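PDB 2W1K: putative sortase from Streptococcus pneumoniae, which probably acts as a class C sortase, a transpeptidase that links pilin subunits covalently into the pilus fibre on the pneumococcal surface. Local coordinates for residues 108-113 against 120-125; 126-131 against 185-190; 132-137 against 170-175; 143-148 against 166-171. One frame throughout, in Å; residues are numbered along the deposited sequence. Where two conformers were deposited one is given.

Contact 1: residues 108-113 against 120-125; sequences SVIAGH and VFFRHL
Phe122 packs its ring against the backbone of Gly112, and the same residue donates its amide to His113. The ring atom CD2 of Phe122 lies 3.3 Å from Gly112 N and 3.5 Å from Gly112 CA, an approach made possible by the bare alpha carbon of the glycine. Farther round the rim, CE2 of Phe122 comes 3.8 Å from Ile110 O, which sits at the ring edge, near its plane. One face of the ring is covered from within its own segment by Leu125 CD1, 3.5 Å above the plane. In Phe122, CG stands beside the backbone N (chi1 -76°), which directs the ring at the strand end. The single hydrogen bond runs from Phe122 N to His113 O at 2.8 Å; the carbonyl points almost straight at the donor, but the N-H is bent, with an angle of 133° at the hydrogen. Phe121 CB still lies 3.3 Å from His113 O, but farther out the packing slackens: His113 CB meets the edge of the Phe121 ring at 4.0 Å from CD2, His113 is partly exposed, and Val120 and Arg123 start their side chains away from residues 108-113. A type II' turn from Val120 to Arg123 presents the two phenylalanines. The arrangement is a connection folding back on the end of strand 106-111, in the sortase beta-barrel, where family members carry a catalytic histidine after the corresponding strand.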
loop_
_atom_site.group_PDB
_atom_site.type_symbol
_atom_site.label_atom_id
_atom_site.label_comp_id
_atom_site.label_asym_id
_atom_site.label_seq_id
_atom_site.Cartn_x
_atom_site.Cartn_y
_atom_site.Cartn_z
ATOM N N SER A 108 -2.308 6.209 4.575
ATOM C CA SER A 108 -2.281 5.812 3.163
ATOM C C SER A 108 -2.964 4.425 3.144
ATOM O O SER A 108 -2.660 3.587 4.029
ATOM C CB SER A 108 -0.828 5.659 2.667
ATOM O OG SER A 108 -0.815 5.111 1.331
ATOM N N VAL A 109 -3.898 4.185 2.202
ATOM C CA VAL A 109 -4.751 2.918 2.255
ATOM C C VAL A 109 -4.423 2.105 1.019
ATOM O O VAL A 109 -4.470 2.643 -0.085
ATOM C CB VAL A 109 -6.292 3.182 2.349
ATOM C CG1 VAL A 109 -7.015 1.852 2.535
ATOM C CG2 VAL A 109 -6.629 4.012 3.659
ATOM N N ILE A 110 -4.036 0.856 1.216
ATOM C CA ILE A 110 -3.650 -0.076 0.115
ATOM C C ILE A 110 -4.718 -1.227 0.200
ATOM O O ILE A 110 -4.933 -1.829 1.288
ATOM C CB ILE A 110 -2.258 -0.714 0.331
ATOM C CG1 ILE A 110 -1.013 0.290 0.431
ATOM C CG2 ILE A 110 -1.906 -1.799 -0.736
ATOM C CD1 ILE A 110 -0.987 1.312 -0.518
ATOM N N ALA A 111 -5.329 -1.573 -0.932
ATOM C CA ALA A 111 -6.307 -2.635 -0.904
ATOM C C ALA A 111 -5.752 -3.964 -1.465
ATOM O O ALA A 111 -4.777 -3.994 -2.242
ATOM C CB ALA A 111 -7.603 -2.188 -1.654
ATOM N N GLY A 112 -6.326 -5.089 -1.036
ATOM C CA GLY A 112 -6.048 -6.310 -1.758
ATOM C C GLY A 112 -7.118 -7.337 -1.564
ATOM O O GLY A 112 -7.807 -7.342 -0.496
ATOM N N HIS A 113 -7.235 -8.243 -2.558
ATOM C CA HIS A 113 -8.231 -9.343 -2.474
ATOM C C HIS A 113 -8.067 -10.367 -1.388
ATOM O O HIS A 113 -6.940 -10.651 -0.922
ATOM C CB HIS A 113 -8.321 -10.059 -3.794
ATOM C CG HIS A 113 -9.094 -9.306 -4.806
ATOM N ND1 HIS A 113 -10.328 -8.744 -4.507
ATOM C CD2 HIS A 113 -8.890 -9.133 -6.135
ATOM C CE1 HIS A 113 -10.838 -8.235 -5.617
ATOM N NE2 HIS A 113 -9.995 -8.486 -6.625
ATOM N N VAL A 120 -2.934 -15.496 -3.236
ATOM C CA VAL A 120 -3.303 -15.321 -1.820
ATOM C C VAL A 120 -3.604 -13.907 -1.441
ATOM O O VAL A 120 -4.600 -13.648 -0.794
ATOM C CB VAL A 120 -2.247 -15.916 -0.923
ATOM C CG1 VAL A 120 -2.634 -15.749 0.537
ATOM C CG2 VAL A 120 -2.049 -17.464 -1.288
ATOM N N PHE A 121 -2.750 -12.967 -1.881
ATOM C CA PHE A 121 -2.941 -11.530 -1.606
ATOM C C PHE A 121 -3.252 -11.297 -0.128
ATOM O O PHE A 121 -2.452 -11.759 0.770
ATOM C CB PHE A 121 -3.998 -10.883 -2.501
ATOM C CG PHE A 121 -3.599 -10.762 -3.914
ATOM C CD1 PHE A 121 -2.257 -10.616 -4.264
ATOM C CD2 PHE A 121 -4.546 -10.825 -4.931
ATOM C CE1 PHE A 121 -1.787 -10.486 -5.668
ATOM C CE2 PHE A 121 -4.155 -10.639 -6.336
ATOM C CZ PHE A 121 -2.743 -10.506 -6.709
ATOM N N PHE A 122 -4.369 -10.618 0.177
ATOM C CA PHE A 122 -4.631 -10.380 1.617
ATOM C C PHE A 122 -5.469 -11.503 2.360
ATOM O O PHE A 122 -6.165 -11.248 3.379
ATOM C CB PHE A 122 -5.240 -8.964 1.750
ATOM C CG PHE A 122 -4.205 -7.812 1.601
ATOM C CD1 PHE A 122 -2.822 -8.076 1.658
ATOM C CD2 PHE A 122 -4.630 -6.476 1.481
ATOM C CE1 PHE A 122 -1.882 -7.023 1.597
ATOM C CE2 PHE A 122 -3.756 -5.429 1.416
ATOM C CZ PHE A 122 -2.380 -5.668 1.506
ATOM N N ARG A 123 -5.513 -12.733 1.789
ATOM C CA ARG A 123 -6.372 -13.810 2.396
ATOM C C ARG A 123 -6.242 -13.802 3.930
ATOM O O ARG A 123 -7.272 -13.890 4.712
ATOM C CB ARG A 123 -5.960 -15.184 1.860
ATOM C CG ARG A 123 -7.038 -16.269 2.136
ATOM C CD ARG A 123 -6.844 -17.420 1.181
ATOM N NE ARG A 123 -7.028 -16.976 -0.222
ATOM C CZ ARG A 123 -6.797 -17.760 -1.276
ATOM N NH1 ARG A 123 -6.377 -19.026 -1.093
ATOM N NH2 ARG A 123 -7.011 -17.290 -2.513
ATOM N N HIS A 124 -4.993 -13.651 4.378
ATOM C CA HIS A 124 -4.598 -13.857 5.795
ATOM C C HIS A 124 -4.287 -12.644 6.696
ATOM O O HIS A 124 -3.679 -12.784 7.763
ATOM C CB HIS A 124 -3.366 -14.762 5.852
ATOM C CG HIS A 124 -3.558 -16.074 5.125
ATOM N ND1 HIS A 124 -4.511 -17.018 5.514
ATOM C CD2 HIS A 124 -2.902 -16.608 4.058
ATOM C CE1 HIS A 124 -4.434 -18.060 4.703
ATOM N NE2 HIS A 124 -3.491 -17.825 3.800
ATOM N N LEU A 125 -4.724 -11.472 6.331
ATOM C CA LEU A 125 -4.484 -10.314 7.188
ATOM C C LEU A 125 -5.005 -10.503 8.592
ATOM O O LEU A 125 -4.588 -9.803 9.526
ATOM C CB LEU A 125 -5.220 -9.133 6.587
ATOM C CG LEU A 125 -4.469 -8.454 5.444
ATOM C CD1 LEU A 125 -5.035 -7.090 5.062
ATOM C CD2 LEU A 125 -3.072 -8.354 5.737
#

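Contact 2: residues 126-131 against 185-190; sequences DQLKVG and LLVNFE
In this sortase beta-barrel, the connection that leads to strand 133-137 lies against strand 183-196, with Leu128 and Asp126 touching alternate residues Leu185, Val187 and Phe189. The main element is one methyl group. CD1 of Leu128 reaches CG1 of Val187 at 3.7 Å and CZ of Phe189 at 3.6 Å, so it rests between an aliphatic branch and a ring edge. The methyl lies near the plane of the Phe189 ring, at its edge, and the leucine side chain crosses that of Phe189 at about a right angle. With CG beside the backbone N (chi1 -76°) and an extended second torsion (chi2 164°), Leu128 brings this branch against both strand residues. At the N-terminal end of residues 126-131 the contact is looser: CD2 of Leu185 is 4.1 Å from CA of Asp126 and 4.2 Å from CB of the same residue. Leu185 turns CG anti to its own N to bring that methyl up to the short 3-10 segment. The carboxylate of Asp126 takes no part here; its OD1 makes a salt bridge to Arg114. Leu72 and Ser71 of another connection also touch Leu128. The contact is therefore apolar, made of methyl groups, a ring edge and the aliphatic part of an aspartate, which implies that Leu128 is held by dispersion contacts and burial, while the polar bonding of Asp126 goes to Arg114.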
loop_
_atom_site.group_PDB
_atom_site.type_symbol
_atom_site.label_atom_id
_atom_site.label_comp_id
_atom_site.label_asym_id
_atom_site.label_seq_id
_atom_site.Cartn_x
_atom_site.Cartn_y
_atom_site.Cartn_z
ATOM N N ASP A 126 -5.983 -11.401 8.757
ATOM C CA ASP A 126 -6.651 -11.541 10.103
ATOM C C ASP A 126 -5.692 -12.211 11.118
ATOM O O ASP A 126 -5.911 -12.150 12.312
ATOM C CB ASP A 126 -7.941 -12.353 10.011
ATOM C CG ASP A 126 -7.710 -13.725 9.410
ATOM O OD1 ASP A 126 -7.365 -13.860 8.230
ATOM O OD2 ASP A 126 -7.826 -14.712 10.119
ATOM N N GLN A 127 -4.621 -12.826 10.623
ATOM C CA GLN A 127 -3.580 -13.397 11.466
ATOM C C GLN A 127 -2.531 -12.452 12.125
ATOM O O GLN A 127 -1.802 -12.894 13.010
ATOM C CB GLN A 127 -2.835 -14.362 10.610
ATOM C CG GLN A 127 -3.638 -15.595 10.369
ATOM C CD GLN A 127 -2.975 -16.545 9.406
ATOM O OE1 GLN A 127 -3.646 -17.353 8.783
ATOM N NE2 GLN A 127 -1.633 -16.455 9.277
ATOM N N LEU A 128 -2.432 -11.209 11.639
ATOM C CA LEU A 128 -1.465 -10.252 12.055
ATOM C C LEU A 128 -1.684 -9.923 13.513
ATOM O O LEU A 128 -2.861 -9.762 13.929
ATOM C CB LEU A 128 -1.600 -8.975 11.217
ATOM C CG LEU A 128 -1.032 -9.106 9.803
ATOM C CD1 LEU A 128 -1.552 -7.941 8.899
ATOM C CD2 LEU A 128 0.494 -9.187 9.926
ATOM N N LYS A 129 -0.569 -9.820 14.266
ATOM C CA LYS A 129 -0.593 -9.540 15.717
ATOM C C LYS A 129 0.112 -8.215 15.841
ATOM O O LYS A 129 0.924 -7.905 14.969
ATOM C CB LYS A 129 0.251 -10.553 16.472
ATOM C CG LYS A 129 -0.181 -12.034 16.358
ATOM C CD LYS A 129 -1.336 -12.446 17.348
ATOM C CE LYS A 129 -2.027 -13.822 16.923
ATOM N NZ LYS A 129 -2.655 -14.677 18.032
ATOM N N VAL A 130 -0.166 -7.470 16.930
ATOM C CA VAL A 130 0.353 -6.138 17.143
ATOM C C VAL A 130 1.903 -6.260 17.123
ATOM O O VAL A 130 2.444 -7.180 17.710
ATOM C CB VAL A 130 -0.078 -5.658 18.518
ATOM C CG1 VAL A 130 0.655 -4.385 18.943
ATOM C CG2 VAL A 130 -1.636 -5.530 18.620
ATOM N N GLY A 131 2.615 -5.389 16.422
ATOM C CA GLY A 131 4.096 -5.479 16.354
ATOM C C GLY A 131 4.587 -6.115 15.041
ATOM O O GLY A 131 5.718 -5.896 14.615
ATOM N N LEU A 185 -12.345 -5.546 6.371
ATOM C CA LEU A 185 -11.301 -5.585 7.399
ATOM C C LEU A 185 -10.172 -4.507 7.206
ATOM O O LEU A 185 -9.490 -4.417 6.168
ATOM C CB LEU A 185 -10.720 -6.999 7.524
ATOM C CG LEU A 185 -9.511 -7.194 8.478
ATOM C CD1 LEU A 185 -9.832 -6.762 9.899
ATOM C CD2 LEU A 185 -9.040 -8.629 8.472
ATOM N N LEU A 186 -9.956 -3.714 8.227
ATOM C CA LEU A 186 -8.839 -2.757 8.192
ATOM C C LEU A 186 -7.775 -3.162 9.179
ATOM O O LEU A 186 -8.057 -3.277 10.332
ATOM C CB LEU A 186 -9.313 -1.375 8.624
ATOM C CG LEU A 186 -9.973 -0.375 7.671
ATOM C CD1 LEU A 186 -10.828 -0.944 6.553
ATOM C CD2 LEU A 186 -10.655 0.829 8.383
ATOM N N VAL A 187 -6.527 -3.241 8.736
ATOM C CA VAL A 187 -5.412 -3.462 9.602
ATOM C C VAL A 187 -4.476 -2.216 9.495
ATOM O O VAL A 187 -3.962 -1.896 8.421
ATOM C CB VAL A 187 -4.649 -4.782 9.153
ATOM C CG1 VAL A 187 -3.582 -5.095 10.154
ATOM C CG2 VAL A 187 -5.634 -6.032 9.014
ATOM N N ASN A 188 -4.306 -1.480 10.604
ATOM C CA ASN A 188 -3.499 -0.258 10.684
ATOM C C ASN A 188 -2.090 -0.538 11.117
ATOM O O ASN A 188 -1.849 -1.348 12.053
ATOM C CB ASN A 188 -4.182 0.788 11.575
ATOM C CG ASN A 188 -5.645 0.975 11.147
ATOM O OD1 ASN A 188 -5.899 1.222 9.985
ATOM N ND2 ASN A 188 -6.595 0.683 12.040
ATOM N N PHE A 189 -1.160 0.130 10.444
ATOM C CA PHE A 189 0.234 -0.027 10.763
ATOM C C PHE A 189 0.839 1.366 11.004
ATOM O O PHE A 189 0.513 2.277 10.254
ATOM C CB PHE A 189 0.948 -0.581 9.520
ATOM C CG PHE A 189 0.701 -2.048 9.266
ATOM C CD1 PHE A 189 -0.496 -2.485 8.646
ATOM C CD2 PHE A 189 1.673 -3.002 9.617
ATOM C CE1 PHE A 189 -0.716 -3.878 8.397
ATOM C CE2 PHE A 189 1.464 -4.375 9.346
ATOM C CZ PHE A 189 0.268 -4.791 8.732
ATOM N N GLU A 190 1.743 1.532 11.994
ATOM C CA GLU A 190 2.360 2.836 12.217
ATOM C C GLU A 190 3.811 2.767 11.681
ATOM O O GLU A 190 4.503 1.741 11.799
ATOM C CB GLU A 190 2.363 3.260 13.722
ATOM C CG GLU A 190 2.744 4.746 13.849
ATOM C CD GLU A 190 2.617 5.343 15.308
ATOM O OE1 GLU A 190 2.384 4.544 16.207
ATOM O OE2 GLU A 190 2.758 6.589 15.512
#

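Contact 3: residues 132-137 against 170-175; sequences DALYYD and MTLITC
Leu134 and Met170 both carry CG anti to the backbone N (chi1 175° for Leu134), which extends the two side chains from their strands toward each other. The Met170 chain stays extended as far as SD, which puts the sulfur against Leu134; the bend at the last torsion (chi3 -87°) then turns the CE methyl on to Tyr136. The sulfur SD of Met170 lies 3.7 Å from CD2 of Leu134 and 4.0 Å from CD1 of Leu134, the two side chains crossing at about a right angle. Leu134 is shared further: its CD1 meets CD2 of Leu172 at 3.9 Å, and CD1 of Leu172 at the same separation of 3.9 Å, the two leucines approaching tip to tip. Strands 133-137 and 168-176 do not pair with each other; the axes of their short segments stay 10.7 Å apart at an angle of 103°, and only side chains bridge that gap, as expected across the interior of the sortase beta-barrel. Residues 171-175 read TLITC, matching the family's TLXTC signature, whose cysteine is the nucleophile in sortases; Leu172 thus sends its side chain inward from that signature. Thr171, between Met170 and Leu172, points away from strand 133-137. At the other end of the group, the CE methyl of Met170 comes 3.9 Å from CD1 of Tyr136, oblique to the ring. Leu67 and Ile69 of strand 65-69 touch Leu134 as well, and Phe189 of strand 183-196 packs on both Leu134 and Leu172.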
loop_
_atom_site.group_PDB
_atom_site.type_symbol
_atom_site.label_atom_id
_atom_site.label_comp_id
_atom_site.label_asym_id
_atom_site.label_seq_id
_atom_site.Cartn_x
_atom_site.Cartn_y
_atom_site.Cartn_z
ATOM N N ASP A 132 3.754 -6.872 14.345
ATOM C CA ASP A 132 4.269 -7.514 13.191
ATOM C C ASP A 132 4.710 -6.442 12.216
ATOM O O ASP A 132 4.108 -5.343 12.118
ATOM C CB ASP A 132 3.193 -8.415 12.563
ATOM C CG ASP A 132 3.006 -9.730 13.330
ATOM O OD1 ASP A 132 3.819 -10.006 14.262
ATOM O OD2 ASP A 132 2.109 -10.507 12.931
ATOM N N ALA A 133 5.739 -6.782 11.438
ATOM C CA ALA A 133 6.419 -5.793 10.586
ATOM C C ALA A 133 5.822 -5.809 9.165
ATOM O O ALA A 133 5.309 -6.849 8.719
ATOM C CB ALA A 133 7.927 -6.119 10.569
ATOM N N LEU A 134 5.872 -4.670 8.478
ATOM C CA LEU A 134 5.523 -4.529 7.067
ATOM C C LEU A 134 6.675 -3.662 6.578
ATOM O O LEU A 134 7.060 -2.664 7.241
ATOM C CB LEU A 134 4.187 -3.775 6.985
ATOM C CG LEU A 134 3.643 -3.391 5.601
ATOM C CD1 LEU A 134 2.096 -3.284 5.495
ATOM C CD2 LEU A 134 4.263 -2.102 5.071
ATOM N N TYR A 135 7.237 -4.050 5.441
ATOM C CA TYR A 135 8.273 -3.257 4.807
ATOM C C TYR A 135 7.768 -2.761 3.429
ATOM O O TYR A 135 7.159 -3.553 2.652
ATOM C CB TYR A 135 9.505 -4.094 4.603
ATOM C CG TYR A 135 10.092 -4.581 5.923
ATOM C CD1 TYR A 135 10.837 -3.734 6.701
ATOM C CD2 TYR A 135 9.880 -5.912 6.394
ATOM C CE1 TYR A 135 11.390 -4.144 7.856
ATOM C CE2 TYR A 135 10.398 -6.351 7.615
ATOM C CZ TYR A 135 11.195 -5.462 8.320
ATOM O OH TYR A 135 11.796 -5.789 9.506
ATOM N N TYR A 136 8.055 -1.473 3.126
ATOM C CA TYR A 136 7.536 -0.908 1.937
ATOM C C TYR A 136 8.725 -0.378 1.134
ATOM O O TYR A 136 9.457 0.470 1.601
ATOM C CB TYR A 136 6.491 0.242 2.286
ATOM C CG TYR A 136 5.981 0.869 1.038
ATOM C CD1 TYR A 136 4.935 0.288 0.322
ATOM C CD2 TYR A 136 6.574 2.031 0.507
ATOM C CE1 TYR A 136 4.473 0.821 -0.899
ATOM C CE2 TYR A 136 6.158 2.557 -0.737
ATOM C CZ TYR A 136 5.093 1.968 -1.405
ATOM O OH TYR A 136 4.722 2.413 -2.644
ATOM N N ASP A 137 8.881 -0.765 -0.117
ATOM C CA ASP A 137 10.049 -0.317 -0.856
ATOM C C ASP A 137 9.679 0.674 -1.975
ATOM O O ASP A 137 8.880 0.302 -2.875
ATOM C CB ASP A 137 10.747 -1.575 -1.378
ATOM C CG ASP A 137 12.060 -1.287 -2.045
ATOM O OD1 ASP A 137 12.414 -0.098 -2.290
ATOM O OD2 ASP A 137 12.760 -2.308 -2.344
ATOM N N MET A 170 -0.163 3.311 7.578
ATOM C CA MET A 170 -0.534 2.610 6.371
ATOM C C MET A 170 -1.668 1.663 6.757
ATOM O O MET A 170 -1.491 0.891 7.764
ATOM C CB MET A 170 0.615 1.754 5.823
ATOM C CG MET A 170 0.235 1.025 4.510
ATOM S SD MET A 170 1.677 0.273 3.760
ATOM C CE MET A 170 2.244 1.687 2.789
ATOM N N THR A 171 -2.813 1.775 6.072
ATOM C CA THR A 171 -3.970 0.916 6.443
ATOM C C THR A 171 -4.191 -0.079 5.308
ATOM O O THR A 171 -4.209 0.308 4.110
ATOM C CB THR A 171 -5.266 1.710 6.696
ATOM O OG1 THR A 171 -5.062 2.599 7.820
ATOM C CG2 THR A 171 -6.538 0.772 6.925
ATOM N N LEU A 172 -4.209 -1.381 5.659
ATOM C CA LEU A 172 -4.506 -2.473 4.702
ATOM C C LEU A 172 -6.028 -2.751 4.718
ATOM O O LEU A 172 -6.633 -2.902 5.792
ATOM C CB LEU A 172 -3.742 -3.726 5.085
ATOM C CG LEU A 172 -2.289 -3.801 4.598
ATOM C CD1 LEU A 172 -1.494 -2.570 4.158
ATOM C CD2 LEU A 172 -1.396 -4.879 5.137
ATOM N N ILE A 173 -6.650 -2.845 3.532
ATOM C CA ILE A 173 -8.088 -3.132 3.511
ATOM C C ILE A 173 -8.366 -4.337 2.619
ATOM O O ILE A 173 -7.816 -4.447 1.530
ATOM C CB ILE A 173 -8.930 -1.912 2.971
ATOM C CG1 ILE A 173 -10.439 -2.257 3.092
ATOM C CG2 ILE A 173 -8.466 -1.533 1.516
ATOM C CD1 ILE A 173 -11.389 -1.023 2.894
ATOM N N THR A 174 -9.267 -5.207 3.082
ATOM C CA THR A 174 -9.683 -6.369 2.310
ATOM C C THR A 174 -11.073 -6.711 2.695
ATOM O O THR A 174 -11.611 -6.060 3.591
ATOM C CB THR A 174 -8.748 -7.591 2.526
ATOM O OG1 THR A 174 -9.047 -8.579 1.560
ATOM C CG2 THR A 174 -8.850 -8.239 3.948
ATOM N N CYS A 175 -11.678 -7.715 2.000
ATOM C CA CYS A 175 -13.078 -8.064 2.256
ATOM C C CYS A 175 -13.234 -9.045 3.433
ATOM O O CYS A 175 -12.365 -9.871 3.707
ATOM C CB CYS A 175 -13.762 -8.545 0.960
ATOM S SG CYS A 175 -13.991 -7.150 -0.154
#

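Contact 4: residues 143-148 against 166-171; sequences VEYQMM and SKNIMT
Tyr145 leans over Met170 and carries its hydroxyl on to a water shared with Asn168 and Ile169. At its root, CB of Tyr145 packs against Glu190 O of the neighbouring strand. Because CG stands beside the backbone N (chi1 -66°), the ring is directed at strand 168-176, and its CD2 and CE2 side passes over the CB of Met170. CE2 of Tyr145 is the nearest ring atom to that carbon, at 3.6 Å, a CH-pi contact offset toward the rim. The sulfur follows over the same face: SD of Met170 is 4.7 Å from the Tyr145 ring centroid and 16° from its normal, a Met-aromatic contact. CZ still faces Met170 CB, and the tip, Tyr145 OH, donates to the water at 2.6 Å, in the ring plane. That water donates in turn to Asn168 OD1 and to Ile169 O, each 2.9 Å from its oxygen. Tyr145 OH also bonds Arg191 NH2, so the buried ring has its polar end gripped twice, while Asn168 ND2 is held by Gly103 O and Leu101 O. The axes of the short segments approach to 8.3 Å at 73°, too steep and too distant for pairing. Strand 183-196 lies between strands 141-153 and 168-176 in the sheet, strand 133-137 flanks 141-153 on its other side, and Pro100 touches both Tyr145 and Met170.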
loop_
_atom_site.group_PDB
_atom_site.type_symbol
_atom_site.label_atom_id
_atom_site.label_comp_id
_atom_site.label_asym_id
_atom_site.label_seq_id
_atom_site.Cartn_x
_atom_site.Cartn_y
_atom_site.Cartn_z
ATOM N N VAL A 143 10.669 1.437 3.878
ATOM C CA VAL A 143 10.073 2.132 5.044
ATOM C C VAL A 143 9.576 0.972 5.869
ATOM O O VAL A 143 9.010 0.032 5.307
ATOM C CB VAL A 143 8.887 2.998 4.626
ATOM C CG1 VAL A 143 8.221 3.627 5.817
ATOM C CG2 VAL A 143 9.375 4.042 3.561
ATOM N N GLU A 144 9.760 1.057 7.172
ATOM C CA GLU A 144 9.330 -0.009 8.067
ATOM C C GLU A 144 8.113 0.483 8.852
ATOM O O GLU A 144 8.118 1.624 9.297
ATOM C CB GLU A 144 10.499 -0.459 9.024
ATOM C CG GLU A 144 9.909 -1.544 9.951
ATOM C CD GLU A 144 10.885 -1.970 11.018
ATOM O OE1 GLU A 144 12.113 -1.787 10.815
ATOM O OE2 GLU A 144 10.421 -2.499 12.055
ATOM N N TYR A 145 7.079 -0.355 8.961
ATOM C CA TYR A 145 5.882 -0.094 9.826
ATOM C C TYR A 145 5.630 -1.253 10.791
ATOM O O TYR A 145 6.113 -2.330 10.631
ATOM C CB TYR A 145 4.615 -0.029 8.907
ATOM C CG TYR A 145 4.548 1.146 7.924
ATOM C CD1 TYR A 145 5.283 1.163 6.728
ATOM C CD2 TYR A 145 3.717 2.210 8.176
ATOM C CE1 TYR A 145 5.161 2.239 5.847
ATOM C CE2 TYR A 145 3.582 3.270 7.302
ATOM C CZ TYR A 145 4.290 3.290 6.122
ATOM O OH TYR A 145 4.070 4.407 5.241
ATOM N N GLN A 146 4.795 -1.047 11.781
ATOM C CA GLN A 146 4.476 -2.089 12.620
ATOM C C GLN A 146 2.951 -2.093 12.912
ATOM O O GLN A 146 2.308 -1.035 13.091
ATOM C CB GLN A 146 5.339 -2.035 13.879
ATOM C CG GLN A 146 4.983 -0.914 14.742
ATOM C CD GLN A 146 5.656 -1.029 16.112
ATOM O OE1 GLN A 146 6.485 -1.951 16.380
ATOM N NE2 GLN A 146 5.307 -0.096 16.976
ATOM N N MET A 147 2.400 -3.303 12.924
ATOM C CA MET A 147 0.959 -3.477 13.197
ATOM C C MET A 147 0.531 -2.934 14.542
ATOM O O MET A 147 1.121 -3.294 15.620
ATOM C CB MET A 147 0.575 -4.906 12.993
ATOM C CG MET A 147 -0.962 -5.110 12.738
ATOM S SD MET A 147 -1.765 -5.207 14.318
ATOM C CE MET A 147 -3.197 -6.247 13.972
ATOM N N MET A 148 -0.443 -2.026 14.472
ATOM C CA MET A 148 -0.982 -1.354 15.631
ATOM C C MET A 148 -2.345 -1.913 16.075
ATOM O O MET A 148 -2.525 -2.232 17.273
ATOM C CB MET A 148 -1.160 0.140 15.385
ATOM C CG MET A 148 0.100 0.911 15.124
ATOM S SD MET A 148 1.146 1.107 16.587
ATOM C CE MET A 148 2.221 -0.344 16.498
ATOM N N SER A 166 -2.498 12.311 14.312
ATOM C CA SER A 166 -1.349 12.944 13.714
ATOM C C SER A 166 -0.326 11.895 13.348
ATOM O O SER A 166 0.695 12.219 12.801
ATOM C CB SER A 166 -0.735 13.965 14.687
ATOM O OG SER A 166 -0.283 13.217 15.761
ATOM N N LYS A 167 -0.614 10.629 13.580
ATOM C CA LYS A 167 0.293 9.557 13.226
ATOM C C LYS A 167 0.481 9.407 11.722
ATOM O O LYS A 167 -0.320 9.850 10.927
ATOM C CB LYS A 167 -0.243 8.197 13.808
ATOM C CG LYS A 167 -0.158 8.163 15.367
ATOM C CD LYS A 167 -0.529 6.806 15.903
ATOM C CE LYS A 167 -0.429 6.701 17.447
ATOM N NZ LYS A 167 1.027 6.820 17.975
ATOM N N ASN A 168 1.504 8.659 11.370
ATOM C CA ASN A 168 1.770 8.303 10.010
ATOM C C ASN A 168 1.416 6.807 9.885
ATOM O O ASN A 168 2.075 5.963 10.506
ATOM C CB ASN A 168 3.236 8.594 9.645
ATOM C CG ASN A 168 3.525 8.387 8.169
ATOM O OD1 ASN A 168 3.690 7.254 7.698
ATOM N ND2 ASN A 168 3.621 9.490 7.421
ATOM N N ILE A 169 0.422 6.501 9.042
ATOM C CA ILE A 169 -0.216 5.200 9.055
ATOM C C ILE A 169 -0.302 4.622 7.675
ATOM O O ILE A 169 -0.444 5.367 6.711
ATOM C CB ILE A 169 -1.655 5.349 9.587
ATOM C CG1 ILE A 169 -1.647 6.037 10.976
ATOM C CG2 ILE A 169 -2.373 3.991 9.638
ATOM C CD1 ILE A 169 -1.080 5.196 12.211
ATOM N N MET A 170 -0.163 3.311 7.578
ATOM C CA MET A 170 -0.534 2.610 6.371
ATOM C C MET A 170 -1.668 1.663 6.757
ATOM O O MET A 170 -1.491 0.891 7.764
ATOM C CB MET A 170 0.615 1.754 5.823
ATOM C CG MET A 170 0.235 1.025 4.510
ATOM S SD MET A 170 1.677 0.273 3.760
ATOM C CE MET A 170 2.244 1.687 2.789
ATOM N N THR A 171 -2.813 1.775 6.072
ATOM C CA THR A 171 -3.970 0.916 6.443
ATOM C C THR A 171 -4.191 -0.079 5.308
ATOM O O THR A 171 -4.209 0.308 4.110
ATOM C CB THR A 171 -5.266 1.710 6.696
ATOM O OG1 THR A 171 -5.062 2.599 7.820
ATOM C CG2 THR A 171 -6.538 0.772 6.925
HETATM O O HOH W 1 2.149 6.122 5.576
#

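All four contacts reach the same sheet, two of them through the connection between strands 106-111 and 133-137, but they differ in depth. Contact 3, about 6 Å between its centre and that of the chain, is the most central and wholly apolar; contact 2 is also apolar but farther out, about 13 Å by the same measure, though still mostly buried. Contact 1 mixes a backbone bond with ring packing at the end of strand 106-111. Contact 4 is only partly buried, and there a water joins the segments. Contacts 3 and 4 share Met170 on strand 168-176, which pairs with strand 106-111 of contact 1 and with strand 183-196 of contact 2.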